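PDB 2RBK: putative uncharacterized protein from Bacteroides thetaiotaomicron, which is probably a magnesium-dependent phosphatase of the haloacid dehalogenase superfamily, here holding a magnesium ion and a vanadium oxide ligand in its active site. Local coordinates for residues A48-L53 against Y65-G70; E77-K82 against V107-I112; G36-I41 against F199-E204. All blocks are in the same frame, centred on the assembly; numbering follows the deposited sequence. Where two conformers were deposited one is given.

How the interactions relate
All three contacts reach the same mixed sheet of the HAD core fold, but at different depths. Interaction 1, its centre about 7 Å from that of the chain, and interaction 3, about 18 Å from it, are partly buried and apolar; the first is mainly aliphatic on a tyrosine ring, the second is led by a pair of phenylalanines. They are joined through neighbouring strands 38-42 and 64-67: Leu-53 and Tyr-65 of interaction 1 pack on Ile-41 of segment 36-41. Interaction 2 is a surface contact at outermost strand 78-82, where a salt bridge with two waters takes the place of apolar packing. It touches interaction 1 through Met-68 against Val-107, but its nearest atoms stay about 7 Å from those of interaction 3.

Interaction 1: A48-L53 against Y65-G70; sequences AIINNL and YITMNG
The delta carbon of Ile-50 packs against the methyl of Thr-67 and the ring of Tyr-65, laying the loop that leads to helix 54-58 against strand 64-67 of the HAD core sheet. The closest approach is between Ile-50 CD1 and Thr-67 CG2, 4.0 Å, the two branched side chains meeting aslant. Ile-50 CD1 also lies 4.4 Å from Tyr-65 CD2. Leu-53 supplies a second methyl to that ring, its CD1 standing 4.4 Å from CE2 of Tyr-65, so the aromatic side chain meets both aliphatic residues along its CD2-CE2 side, each at an oblique angle. No hydrogen bond crosses the contact.

In Ile-50 the CG1 branch is anti to the carbonyl carbon (chi1 -60°) and CD1 continues it in an extended line (chi2 176°); the two torsions together carry the methyl across to the strand. Ile-50 is also the centre of an inverse gamma turn, while Leu-53 takes the N-cap position of the following helix. On the strand, the phenol oxygen of Tyr-65 is hydrogen-bonded to Gln-57 of helix 54-58, and its ring meets that of Phe-74 at a shallow angle. The apolar patch is thus flanked by a polar tie between the same strand and helix.

The active site is close: the side chain of Ile-50 is about 7 Å from that of the magnesium ligand Asp-10 and about 7 Å from the bound vanadium oxide. Thr-67 divides its two branches between different tasks, CG2 meeting Ile-50 while OG1 is hydrogen-bonded to the backbone O of Tyr-72.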
ATOM      1  N   ALA A  48       6.822  -5.161   7.860  1.00 11.37           N
ATOM      2  CA  ALA A  48       7.654  -4.688   8.917  1.00 13.14           C
ATOM      3  C   ALA A  48       7.173  -3.351   9.524  1.00 12.72           C
ATOM      4  O   ALA A  48       7.495  -3.123  10.694  1.00 15.19           O
ATOM      5  CB  ALA A  48       9.146  -4.474   8.507  1.00 14.90           C
ATOM      6  N   ILE A  49       6.413  -2.550   8.790  1.00 11.66           N
ATOM      7  CA  ILE A  49       5.941  -1.278   9.335  1.00 12.02           C
ATOM      8  C   ILE A  49       4.414  -1.241   9.398  1.00 11.50           C
ATOM      9  O   ILE A  49       3.855  -0.166   9.603  1.00 12.35           O
ATOM     10  CB  ILE A  49       6.515  -0.064   8.589  1.00 13.23           C
ATOM     11  CG1 ILE A  49       5.975   0.116   7.186  1.00 13.86           C
ATOM     12  CG2 ILE A  49       8.035  -0.115   8.637  1.00 17.34           C
ATOM     13  CD1 ILE A  49       6.426   1.368   6.492  1.00 17.31           C
ATOM     14  N   ILE A  50       3.728  -2.387   9.287  1.00 11.07           N
ATOM     15  CA  ILE A  50       2.266  -2.422   9.498  1.00 11.79           C
ATOM     16  C   ILE A  50       2.046  -2.536  10.995  1.00 13.18           C
ATOM     17  O   ILE A  50       1.874  -3.636  11.565  1.00 16.09           O
ATOM     18  CB  ILE A  50       1.593  -3.537   8.688  1.00 11.43           C
ATOM     19  CG1 ILE A  50       1.828  -3.340   7.215  1.00 12.03           C
ATOM     20  CG2 ILE A  50       0.098  -3.559   9.025  1.00 14.01           C
ATOM     21  CD1 ILE A  50       1.280  -4.436   6.333  1.00 12.72           C
ATOM     22  N   ASN A  51       2.066  -1.396  11.678  1.00 14.64           N
ATOM     23  CA  ASN A  51       2.003  -1.280  13.134  1.00 16.29           C
ATOM     24  C   ASN A  51       0.693  -0.619  13.546  1.00 14.21           C
ATOM     25  O   ASN A  51       0.562  -0.251  14.710  1.00 19.44           O
ATOM     26  CB  ASN A  51       3.204  -0.493  13.687  1.00 20.55           C
ATOM     27  CG  ASN A  51       3.112   0.991  13.348  1.00 24.52           C
ATOM     28  OD1 ASN A  51       2.423   1.414  12.425  1.00 23.07           O
ATOM     29  ND2 ASN A  51       3.829   1.847  14.088  1.00 30.79           N
ATOM     30  N   ASN A  52      -0.263  -0.489  12.629  1.00 13.29           N
ATOM     31  CA  ASN A  52      -1.458   0.364  12.849  1.00 13.07           C
ATOM     32  C   ASN A  52      -2.747  -0.394  12.643  1.00 12.41           C
ATOM     33  O   ASN A  52      -3.808   0.217  12.597  1.00 14.88           O
ATOM     34  CB  ASN A  52      -1.323   1.617  11.983  1.00 14.14           C
ATOM     35  CG  ASN A  52      -1.220   1.350  10.498  1.00 12.58           C
ATOM     36  OD1 ASN A  52      -1.118   0.168  10.078  1.00 13.82           O
ATOM     37  ND2 ASN A  52      -1.158   2.438   9.737  1.00 14.13           N
ATOM     38  N   LEU A  53      -2.702  -1.757  12.572  1.00 11.67           N
ATOM     39  CA  LEU A  53      -3.839  -2.569  12.331  1.00 11.33           C
ATOM     40  C   LEU A  53      -4.219  -3.482  13.482  1.00 12.65           C
ATOM     41  O   LEU A  53      -5.042  -4.386  13.327  1.00 12.49           O
ATOM     42  CB  LEU A  53      -3.725  -3.429  11.061  1.00 11.85           C
ATOM     43  CG  LEU A  53      -3.589  -2.669   9.760  1.00 11.50           C
ATOM     44  CD1 LEU A  53      -3.546  -3.715   8.630  1.00 11.73           C
ATOM     45  CD2 LEU A  53      -4.731  -1.696   9.579  1.00 12.57           C
ATOM     46  N   TYR A  65      -2.865 -10.563   3.021  1.00  8.24           N
ATOM     47  CA  TYR A  65      -2.165  -9.336   2.844  1.00  7.93           C
ATOM     48  C   TYR A  65      -1.505  -9.217   1.473  1.00  7.97           C
ATOM     49  O   TYR A  65      -0.765 -10.117   1.056  1.00  9.01           O
ATOM     50  CB  TYR A  65      -1.033  -9.163   3.892  1.00  9.53           C
ATOM     51  CG  TYR A  65      -1.522  -9.000   5.311  1.00  9.19           C
ATOM     52  CD1 TYR A  65      -1.930 -10.088   6.067  1.00  9.84           C
ATOM     53  CD2 TYR A  65      -1.554  -7.747   5.917  1.00  9.97           C
ATOM     54  CE1 TYR A  65      -2.378  -9.946   7.361  1.00 10.60           C
ATOM     55  CE2 TYR A  65      -2.000  -7.581   7.210  1.00 11.27           C
ATOM     56  CZ  TYR A  65      -2.399  -8.692   7.924  1.00 11.43           C
ATOM     57  OH  TYR A  65      -2.850  -8.517   9.214  1.00 14.52           O
ATOM     58  N   ILE A  66      -1.724  -8.065   0.870  1.00  7.44           N
ATOM     59  CA  ILE A  66      -0.978  -7.560  -0.248  1.00  7.67           C
ATOM     60  C   ILE A  66      -0.139  -6.427   0.306  1.00  7.66           C
ATOM     61  O   ILE A  66      -0.694  -5.425   0.766  1.00  8.35           O
ATOM     62  CB  ILE A  66      -1.948  -7.057  -1.371  1.00  7.96           C
ATOM     63  CG1 ILE A  66      -2.754  -8.203  -1.954  1.00  8.48           C
ATOM     64  CG2 ILE A  66      -1.188  -6.235  -2.411  1.00  8.88           C
ATOM     65  CD1 ILE A  66      -4.046  -7.687  -2.573  1.00  9.27           C
ATOM     66  N   THR A  67       1.183  -6.598   0.325  1.00  7.82           N
ATOM     67  CA  THR A  67       2.092  -5.581   0.869  1.00  7.87           C
ATOM     68  C   THR A  67       3.056  -5.160  -0.206  1.00  7.95           C
ATOM     69  O   THR A  67       3.162  -5.769  -1.275  1.00  8.31           O
ATOM     70  CB  THR A  67       2.835  -6.118   2.124  1.00  8.64           C
ATOM     71  OG1 THR A  67       3.848  -7.060   1.739  1.00  9.65           O
ATOM     72  CG2 THR A  67       1.890  -6.703   3.133  1.00 10.64           C
ATOM     73  N   MET A  68       3.764  -4.059   0.082  1.00  8.20           N
ATOM     74  CA  MET A  68       4.724  -3.519  -0.879  1.00  8.75           C
ATOM     75  C   MET A  68       4.083  -3.401  -2.287  1.00  8.73           C
ATOM     76  O   MET A  68       4.683  -3.756  -3.311  1.00  8.87           O
ATOM     77  CB  MET A  68       6.030  -4.321  -0.919  1.00  8.84           C
ATOM     78  CG  MET A  68       6.736  -4.258   0.394  1.00 11.90           C
ATOM     79  SD  MET A  68       8.434  -4.779   0.358  1.00 12.19           S
ATOM     80  CE  MET A  68       8.392  -6.302   1.319  1.00 13.36           C
ATOM     81  N   ASN A  69       2.864  -2.884  -2.316  1.00  8.73           N
ATOM     82  CA  ASN A  69       2.208  -2.571  -3.597  1.00  9.37           C
ATOM     83  C   ASN A  69       2.052  -3.783  -4.484  1.00  9.17           C
ATOM     84  O   ASN A  69       2.031  -3.668  -5.697  1.00 11.94           O
ATOM     85  CB  ASN A  69       2.944  -1.455  -4.367  1.00 10.16           C
ATOM     86  CG  ASN A  69       2.820  -0.139  -3.673  1.00  9.89           C
ATOM     87  OD1 ASN A  69       1.748   0.460  -3.700  1.00 12.96           O
ATOM     88  ND2 ASN A  69       3.861   0.290  -2.968  1.00 11.36           N
ATOM     89  N   GLY A  70       1.883  -4.979  -3.889  1.00  8.66           N
ATOM     90  CA  GLY A  70       1.754  -6.210  -4.656  1.00  9.12           C
ATOM     91  C   GLY A  70       2.986  -7.019  -4.798  1.00  9.16           C
ATOM     92  O   GLY A  70       2.906  -8.187  -5.251  1.00  9.97           O
TER

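Interaction 2: E77-K82 against V107-I112; sequences EEVIYK and VEEHNI
The carboxylate of Glu-109 is approached from above its plane by the ammonium of Lys-82, and the aliphatic part of the same glutamate lies over a face of the His-110 ring. Glu-109 CG sits 3.6 Å above the plane of that imidazole, over its centre. At the other end of the side chain, Lys-82 NZ donates to Glu-109 OE1 at 3.2 Å, a salt bridge in which the nitrogen is 44° out of the carboxylate plane.

Two waters reinforce the pair. One accepts from Lys-82 NZ and donates to Glu-109 OE2, at 2.9 Å from that oxygen; the other accepts from Lys-82 NZ at 2.7 Å and donates to Glu-109 OE1. Lys-82 is therefore linked to both carboxylate oxygens, directly to one and through water to each. Lys-82 was modelled in two conformers, and the bridge and both water links are those of the one described. Glu-109 OE2 is also hydrogen-bonded to the hydroxyl of Tyr-72 on the adjacent strand 72-75, and Val-79 CG2 lies 4.3 Å from Glu-109 OE2.

With chi1 at -174°, Glu-109 turns CG away from its own N and runs out straight, spanning from loop to strand. Lys-82 is extended beyond CG too, and the two chains cross at about a right angle. With an alanine here instead of Glu-109, the Lys-82 ammonium would probably lose this countercharge and the Tyr-72 hydroxyl this partner.

The contact joins outermost strand 78-82 of the core sheet to the loop between strands 104-107 and 112-115. With hydration built into an exposed ion pair, its electrostatic attraction is likely to be partly screened by solvent.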
ATOM      1  N   GLU A  77       0.581 -17.777   7.072  1.00 14.59           N
ATOM      2  CA  GLU A  77       2.031 -17.846   7.024  1.00 16.73           C
ATOM      3  C   GLU A  77       2.552 -18.143   5.621  1.00 14.90           C
ATOM      4  O   GLU A  77       3.777 -18.261   5.427  1.00 19.32           O
ATOM      5  CB  GLU A  77       2.581 -18.891   8.009  1.00 22.78           C
ATOM      6  CG  GLU A  77       2.205 -18.574   9.465  1.00 30.82           C
ATOM      7  CD  GLU A  77       2.732 -17.233   9.961  1.00 40.84           C
ATOM      8  OE1 GLU A  77       3.948 -16.932   9.752  1.00 46.68           O
ATOM      9  OE2 GLU A  77       1.940 -16.448  10.571  1.00 52.20           O
ATOM     10  N   GLU A  78       1.684 -18.318   4.636  1.00 12.18           N
ATOM     11  CA  GLU A  78       2.042 -18.741   3.320  1.00 11.58           C
ATOM     12  C   GLU A  78       2.269 -17.578   2.371  1.00 10.31           C
ATOM     13  O   GLU A  78       1.327 -16.851   2.066  1.00 10.61           O
ATOM     14  CB  GLU A  78       0.940 -19.635   2.770  1.00 12.01           C
ATOM     15  CG  GLU A  78       1.237 -20.218   1.388  1.00 14.13           C
ATOM     16  CD  GLU A  78       0.155 -21.087   0.830  1.00 15.82           C
ATOM     17  OE1 GLU A  78      -0.839 -21.421   1.531  1.00 20.73           O
ATOM     18  OE2 GLU A  78       0.271 -21.440  -0.346  1.00 20.83           O
ATOM     19  N   VAL A  79       3.498 -17.411   1.905  1.00 10.54           N
ATOM     20  CA  VAL A  79       3.760 -16.443   0.825  1.00  9.75           C
ATOM     21  C   VAL A  79       3.188 -16.999  -0.478  1.00  9.53           C
ATOM     22  O   VAL A  79       3.504 -18.156  -0.851  1.00 10.88           O
ATOM     23  CB  VAL A  79       5.269 -16.135   0.705  1.00 11.12           C
ATOM     24  CG1 VAL A  79       5.489 -15.236  -0.495  1.00 11.87           C
ATOM     25  CG2 VAL A  79       5.809 -15.538   2.006  1.00 13.94           C
ATOM     26  N   ILE A  80       2.345 -16.236  -1.121  1.00  8.90           N
ATOM     27  CA  ILE A  80       1.730 -16.659  -2.390  1.00  8.64           C
ATOM     28  C   ILE A  80       2.338 -16.020  -3.598  1.00  8.98           C
ATOM     29  O   ILE A  80       2.138 -16.523  -4.725  1.00  9.83           O
ATOM     30  CB  ILE A  80       0.199 -16.511  -2.351  1.00  8.87           C
ATOM     31  CG1 ILE A  80      -0.249 -15.040  -2.323  1.00  9.15           C
ATOM     32  CG2 ILE A  80      -0.416 -17.324  -1.224  1.00 10.41           C
ATOM     33  CD1 ILE A  80      -1.700 -14.842  -2.577  1.00 10.49           C
ATOM     34  N   TYR A  81       3.077 -14.919  -3.433  1.00  8.70           N
ATOM     35  CA  TYR A  81       3.720 -14.225  -4.527  1.00  9.10           C
ATOM     36  C   TYR A  81       4.727 -13.249  -3.943  1.00  8.85           C
ATOM     37  O   TYR A  81       4.436 -12.585  -2.951  1.00  9.51           O
ATOM     38  CB  TYR A  81       2.723 -13.443  -5.428  1.00  9.43           C
ATOM     39  CG  TYR A  81       3.430 -12.630  -6.470  1.00  9.14           C
ATOM     40  CD1 TYR A  81       4.089 -13.201  -7.551  1.00  9.59           C
ATOM     41  CD2 TYR A  81       3.502 -11.247  -6.348  1.00  9.45           C
ATOM     42  CE1 TYR A  81       4.775 -12.449  -8.468  1.00  9.80           C
ATOM     43  CE2 TYR A  81       4.209 -10.488  -7.253  1.00  9.43           C
ATOM     44  CZ  TYR A  81       4.844 -11.076  -8.333  1.00  9.11           C
ATOM     45  OH  TYR A  81       5.512 -10.355  -9.276  1.00 10.62           O
ATOM     46  N   LYS A  82       5.886 -13.121  -4.577  1.00  9.49           N
ATOM     47  CA  LYS A  82       6.825 -12.057  -4.239  0.56  9.59           C
ATOM     48  C   LYS A  82       7.635 -11.730  -5.482  1.00  8.97           C
ATOM     49  O   LYS A  82       7.612 -12.473  -6.475  1.00  9.81           O
ATOM     50  CB  LYS A  82       7.720 -12.421  -3.069  0.56 11.12           C
ATOM     51  CG  LYS A  82       8.468 -13.738  -3.134  0.56 12.54           C
ATOM     52  CD  LYS A  82       9.529 -13.845  -2.059  0.56 13.13           C
ATOM     53  CE  LYS A  82      10.604 -14.876  -2.342  0.56 14.94           C
ATOM     54  NZ  LYS A  82      11.320 -15.474  -1.190  0.56 22.73           N
ATOM     55  N   VAL A 107      13.742  -2.116   1.177  1.00  9.44           N
ATOM     56  CA  VAL A 107      13.036  -3.154   1.873  1.00  9.51           C
ATOM     57  C   VAL A 107      13.394  -4.517   1.266  1.00  9.63           C
ATOM     58  O   VAL A 107      13.208  -4.723   0.058  1.00 10.12           O
ATOM     59  CB  VAL A 107      11.491  -2.971   1.826  1.00 10.63           C
ATOM     60  CG1 VAL A 107      10.897  -3.933   2.830  1.00 12.61           C
ATOM     61  CG2 VAL A 107      11.080  -1.555   2.058  1.00 12.43           C
ATOM     62  N   GLU A 108      13.879  -5.411   2.096  1.00 10.51           N
ATOM     63  CA  GLU A 108      14.152  -6.801   1.771  1.00 11.53           C
ATOM     64  C   GLU A 108      13.024  -7.636   2.358  1.00 12.34           C
ATOM     65  O   GLU A 108      12.164  -7.152   3.075  1.00 14.24           O
ATOM     66  CB  GLU A 108      15.479  -7.224   2.360  1.00 12.39           C
ATOM     67  CG  GLU A 108      16.668  -6.417   1.846  1.00 12.84           C
ATOM     68  CD  GLU A 108      17.866  -6.661   2.726  1.00 14.43           C
ATOM     69  OE1 GLU A 108      18.615  -7.624   2.599  1.00 18.53           O
ATOM     70  OE2 GLU A 108      18.045  -5.854   3.659  1.00 17.60           O
ATOM     71  N   GLU A 109      13.024  -8.949   2.056  1.00 12.69           N
ATOM     72  CA  GLU A 109      11.961  -9.795   2.578  1.00 12.71           C
ATOM     73  C   GLU A 109      11.860  -9.742   4.106  1.00 13.52           C
ATOM     74  O   GLU A 109      10.754  -9.686   4.624  1.00 15.73           O
ATOM     75  CB  GLU A 109      12.207 -11.229   2.102  1.00 14.43           C
ATOM     76  CG  GLU A 109      11.056 -12.119   2.491  1.00 18.34           C
ATOM     77  CD  GLU A 109      11.019 -13.535   2.001  1.00 21.42           C
ATOM     78  OE1 GLU A 109      12.065 -14.047   1.572  1.00 26.19           O
ATOM     79  OE2 GLU A 109       9.904 -14.163   2.030  1.00 22.29           O
ATOM     80  N   HIS A 110      13.031  -9.794   4.744  1.00 13.37           N
ATOM     81  CA  HIS A 110      13.085  -9.853   6.204  1.00 16.26           C
ATOM     82  C   HIS A 110      13.977  -8.806   6.835  1.00 16.13           C
ATOM     83  O   HIS A 110      14.393  -8.944   8.007  1.00 19.55           O
ATOM     84  CB  HIS A 110      13.561 -11.244   6.675  1.00 20.67           C
ATOM     85  CG  HIS A 110      12.733 -12.366   6.223  1.00 24.38           C
ATOM     86  ND1 HIS A 110      11.393 -12.490   6.569  1.00 29.00           N
ATOM     87  CD2 HIS A 110      13.085 -13.425   5.451  1.00 25.75           C
ATOM     88  CE1 HIS A 110      10.932 -13.623   6.004  1.00 31.07           C
ATOM     89  NE2 HIS A 110      11.926 -14.194   5.327  1.00 30.63           N
ATOM     90  N   ASN A 111      14.200  -7.680   6.168  1.00 13.85           N
ATOM     91  CA  ASN A 111      14.904  -6.525   6.756  0.73 13.66           C
ATOM     92  C   ASN A 111      14.410  -5.279   6.074  1.00 12.67           C
ATOM     93  O   ASN A 111      13.915  -5.332   4.941  1.00 13.59           O
ATOM     94  CB  ASN A 111      16.414  -6.580   6.655  0.73 15.93           C
ATOM     95  CG  ASN A 111      17.017  -7.652   7.515  0.73 20.35           C
ATOM     96  OD1 ASN A 111      17.163  -7.439   8.718  0.73 25.72           O
ATOM     97  ND2 ASN A 111      17.398  -8.727   6.895  0.73 30.10           N
ATOM     98  N   ILE A 112      14.556  -4.173   6.756  1.00 13.31           N
ATOM     99  CA  ILE A 112      14.206  -2.860   6.240  1.00 12.15           C
ATOM    100  C   ILE A 112      15.313  -1.884   6.689  1.00 12.04           C
ATOM    101  O   ILE A 112      15.746  -1.958   7.831  1.00 13.88           O
ATOM    102  CB  ILE A 112      12.795  -2.389   6.624  1.00 12.57           C
ATOM    103  CG1 ILE A 112      12.405  -1.103   5.910  1.00 12.61           C
ATOM    104  CG2 ILE A 112      12.610  -2.278   8.122  1.00 14.70           C
ATOM    105  CD1 ILE A 112      10.917  -0.672   6.104  1.00 16.47           C
TER
HETATM  106  O   HOH W   1       9.169 -16.684   0.840  1.00 23.16           O
HETATM  107  O   HOH W   2      13.397 -13.722  -0.928  1.00 45.98           O

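Interaction 3: G36-I41 against F199-E204; sequences GLKIFI and FGIKLE
CZ of Phe-40 lies over one face of the Phe-199 ring, where the end of helix 188-199 comes against strand 38-42 of the HAD core sheet. The pairing is oblique, with ring planes inclined at 59° and centroids 5.3 Å apart. CZ of Phe-40 is 3.5 Å from CE1 of Phe-199, and Phe-40 CE2 lies 3.6 Å from Phe-199 CE1. In both phenylalanines CG is anti to the carbonyl carbon (chi1 -60° in Phe-40, -75° in Phe-199); each ring thus leaves its backbone on the N side, and the two are brought together from opposite directions.

Lys-38, two residues earlier on the strand, contributes its hydrocarbon chain. The chain bends at CB-CG and then runs extended, taking CE to 4.3 Å from CE2 of Phe-199. Nearer the backbone, Lys-38 CG lies 4.2 Å from Ile-201 CD1, which the extended CG1 branch of the isoleucine holds out to it. The lysine thus covers parts of both residues with methylene groups, using no hydrogen bond across the contact.

Gly-200, with positive phi, ends the helix between the two hydrophobic residues Phe-199 and Ile-201. Outside the two segments Phe-40 also packs on Ile-195 of helix 188-199 and meets the ring of Phe-6 on strand 4-7, whereas Ile-201 touches Ile-196 and Ala-4. The helix terminus and its following loop are in this way seated on two adjacent parallel strands, 38-42 and 4-7.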
ATOM      1  N   GLY A  36     -19.235 -13.746   5.657  1.00  9.80           N
ATOM      2  CA  GLY A  36     -18.350 -14.560   4.863  1.00 10.31           C
ATOM      3  C   GLY A  36     -17.556 -13.791   3.841  1.00  9.00           C
ATOM      4  O   GLY A  36     -16.880 -14.424   3.046  1.00  9.43           O
ATOM      5  N   LEU A  37     -17.541 -12.468   3.842  1.00  8.62           N
ATOM      6  CA  LEU A  37     -16.625 -11.743   3.011  1.00  8.37           C
ATOM      7  C   LEU A  37     -15.200 -12.089   3.407  1.00  8.43           C
ATOM      8  O   LEU A  37     -14.903 -12.191   4.598  1.00  9.72           O
ATOM      9  CB  LEU A  37     -16.790 -10.227   3.105  1.00  9.42           C
ATOM     10  CG  LEU A  37     -17.920  -9.564   2.362  1.00 10.47           C
ATOM     11  CD1 LEU A  37     -17.691  -9.710   0.829  1.00 11.36           C
ATOM     12  CD2 LEU A  37     -19.299 -10.045   2.773  1.00 11.39           C
ATOM     13  N   LYS A  38     -14.319 -12.228   2.428  1.00  9.08           N
ATOM     14  CA  LYS A  38     -12.899 -12.285   2.686  1.00  9.43           C
ATOM     15  C   LYS A  38     -12.385 -10.834   2.686  1.00 10.17           C
ATOM     16  O   LYS A  38     -12.723 -10.046   1.817  1.00 11.75           O
ATOM     17  CB  LYS A  38     -12.163 -13.133   1.672  1.00 10.40           C
ATOM     18  CG  LYS A  38     -12.645 -14.548   1.588  1.00 11.07           C
ATOM     19  CD  LYS A  38     -12.794 -15.312   2.836  1.00 12.78           C
ATOM     20  CE  LYS A  38     -13.089 -16.769   2.538  1.00 13.23           C
ATOM     21  NZ  LYS A  38     -13.403 -17.494   3.736  1.00 15.24           N
ATOM     22  N   ILE A  39     -11.554 -10.521   3.690  1.00  8.66           N
ATOM     23  CA  ILE A  39     -11.092  -9.172   3.931  1.00  8.68           C
ATOM     24  C   ILE A  39      -9.576  -9.118   3.811  1.00  8.35           C
ATOM     25  O   ILE A  39      -8.856  -9.840   4.537  1.00  9.02           O
ATOM     26  CB  ILE A  39     -11.523  -8.710   5.334  1.00  9.73           C
ATOM     27  CG1 ILE A  39     -13.053  -8.654   5.440  1.00 11.68           C
ATOM     28  CG2 ILE A  39     -10.837  -7.402   5.698  1.00 10.99           C
ATOM     29  CD1 ILE A  39     -13.581  -8.393   6.811  1.00 13.01           C
ATOM     30  N   PHE A  40      -9.087  -8.350   2.864  1.00  8.03           N
ATOM     31  CA  PHE A  40      -7.669  -8.299   2.548  1.00  8.23           C
ATOM     32  C   PHE A  40      -7.173  -6.892   2.687  1.00  7.68           C
ATOM     33  O   PHE A  40      -7.831  -5.890   2.370  1.00  9.00           O
ATOM     34  CB  PHE A  40      -7.444  -8.753   1.110  1.00  8.53           C
ATOM     35  CG  PHE A  40      -7.936 -10.165   0.888  1.00  8.46           C
ATOM     36  CD1 PHE A  40      -9.083 -10.424   0.167  1.00  8.53           C
ATOM     37  CD2 PHE A  40      -7.238 -11.212   1.477  1.00  9.37           C
ATOM     38  CE1 PHE A  40      -9.499 -11.762   0.021  1.00  8.84           C
ATOM     39  CE2 PHE A  40      -7.662 -12.532   1.335  1.00  9.10           C
ATOM     40  CZ  PHE A  40      -8.820 -12.795   0.626  1.00  8.89           C
ATOM     41  N   ILE A  41      -5.930  -6.784   3.143  1.00  8.07           N
ATOM     42  CA  ILE A  41      -5.164  -5.543   3.155  1.00  8.34           C
ATOM     43  C   ILE A  41      -4.424  -5.390   1.862  1.00  8.11           C
ATOM     44  O   ILE A  41      -3.890  -6.391   1.356  1.00  9.05           O
ATOM     45  CB  ILE A  41      -4.204  -5.565   4.362  1.00  9.00           C
ATOM     46  CG1 ILE A  41      -4.993  -5.642   5.683  1.00  9.57           C
ATOM     47  CG2 ILE A  41      -3.229  -4.399   4.341  1.00 10.79           C
ATOM     48  CD1 ILE A  41      -5.932  -4.490   5.904  1.00 11.42           C
ATOM     49  N   PHE A 199      -7.794 -18.097  -3.575  1.00 11.57           N
ATOM     50  CA  PHE A 199      -9.087 -18.388  -3.008  1.00 12.16           C
ATOM     51  C   PHE A 199     -10.119 -18.869  -4.038  1.00 12.48           C
ATOM     52  O   PHE A 199     -11.209 -19.235  -3.651  1.00 14.32           O
ATOM     53  CB  PHE A 199      -9.683 -17.189  -2.264  1.00 12.00           C
ATOM     54  CG  PHE A 199      -9.030 -16.951  -0.917  1.00 11.56           C
ATOM     55  CD1 PHE A 199      -7.886 -16.176  -0.759  1.00 11.38           C
ATOM     56  CD2 PHE A 199      -9.584 -17.528   0.204  1.00 14.13           C
ATOM     57  CE1 PHE A 199      -7.330 -16.013   0.494  1.00 11.73           C
ATOM     58  CE2 PHE A 199      -8.991 -17.368   1.470  1.00 16.43           C
ATOM     59  CZ  PHE A 199      -7.876 -16.584   1.570  1.00 12.81           C
ATOM     60  N   GLY A 200      -9.834 -18.918  -5.299  1.00 11.66           N
ATOM     61  CA  GLY A 200     -10.835 -19.313  -6.302  1.00 12.28           C
ATOM     62  C   GLY A 200     -11.921 -18.256  -6.513  1.00 10.60           C
ATOM     63  O   GLY A 200     -13.026 -18.619  -6.992  1.00 12.17           O
ATOM     64  N   ILE A 201     -11.645 -17.028  -6.173  1.00 10.32           N
ATOM     65  CA  ILE A 201     -12.579 -15.913  -6.343  1.00  9.87           C
ATOM     66  C   ILE A 201     -12.389 -15.312  -7.717  1.00  9.42           C
ATOM     67  O   ILE A 201     -11.261 -15.216  -8.174  1.00 10.72           O
ATOM     68  CB  ILE A 201     -12.404 -14.925  -5.182  1.00 10.03           C
ATOM     69  CG1 ILE A 201     -12.837 -15.577  -3.875  1.00 10.87           C
ATOM     70  CG2 ILE A 201     -13.120 -13.612  -5.420  1.00 10.13           C
ATOM     71  CD1 ILE A 201     -12.567 -14.781  -2.609  1.00 11.95           C
ATOM     72  N   LYS A 202     -13.488 -14.915  -8.372  1.00  9.92           N
ATOM     73  CA  LYS A 202     -13.385 -14.288  -9.650  1.00 10.02           C
ATOM     74  C   LYS A 202     -13.215 -12.780  -9.523  1.00  9.43           C
ATOM     75  O   LYS A 202     -13.677 -12.176  -8.549  1.00  9.66           O
ATOM     76  CB  LYS A 202     -14.634 -14.554 -10.506  1.00 11.09           C
ATOM     77  CG  LYS A 202     -14.952 -16.003 -10.759  1.00 13.72           C
ATOM     78  CD  LYS A 202     -13.873 -16.733 -11.461  1.00 17.61           C
ATOM     79  CE  LYS A 202     -13.419 -16.437 -12.823  1.00 21.64           C
ATOM     80  NZ  LYS A 202     -12.673 -17.684 -13.311  1.00 27.94           N
ATOM     81  N   LEU A 203     -12.553 -12.189 -10.529  1.00  9.55           N
ATOM     82  CA  LEU A 203     -12.361 -10.724 -10.495  1.00  9.78           C
ATOM     83  C   LEU A 203     -13.701 -10.003 -10.386  1.00  9.70           C
ATOM     84  O   LEU A 203     -13.810  -8.934  -9.738  1.00  9.56           O
ATOM     85  CB  LEU A 203     -11.625 -10.289 -11.754  1.00 11.04           C
ATOM     86  CG  LEU A 203     -11.192  -8.814 -11.756  1.00 11.30           C
ATOM     87  CD1 LEU A 203     -10.226  -8.517 -10.641  1.00 11.60           C
ATOM     88  CD2 LEU A 203     -10.587  -8.474 -13.129  1.00 13.85           C
ATOM     89  N   GLU A 204     -14.739 -10.566 -10.987  1.00  9.96           N
ATOM     90  CA  GLU A 204     -16.051  -9.932 -10.989  0.64  9.86           C
ATOM     91  C   GLU A 204     -16.692  -9.946  -9.615  1.00  9.79           C
ATOM     92  O   GLU A 204     -17.766  -9.325  -9.426  1.00 11.40           O
ATOM     93  CB  GLU A 204     -16.911 -10.643 -12.063  0.64  9.98           C
ATOM     94  CG  GLU A 204     -16.481 -10.570 -13.508  0.64 12.16           C
ATOM     95  CD  GLU A 204     -15.074 -11.019 -13.890  0.64 14.93           C
ATOM     96  OE1 GLU A 204     -14.808 -12.174 -13.415  0.64 14.08           O
ATOM     97  OE2 GLU A 204     -14.333 -10.107 -14.494  0.64 14.14           O
TER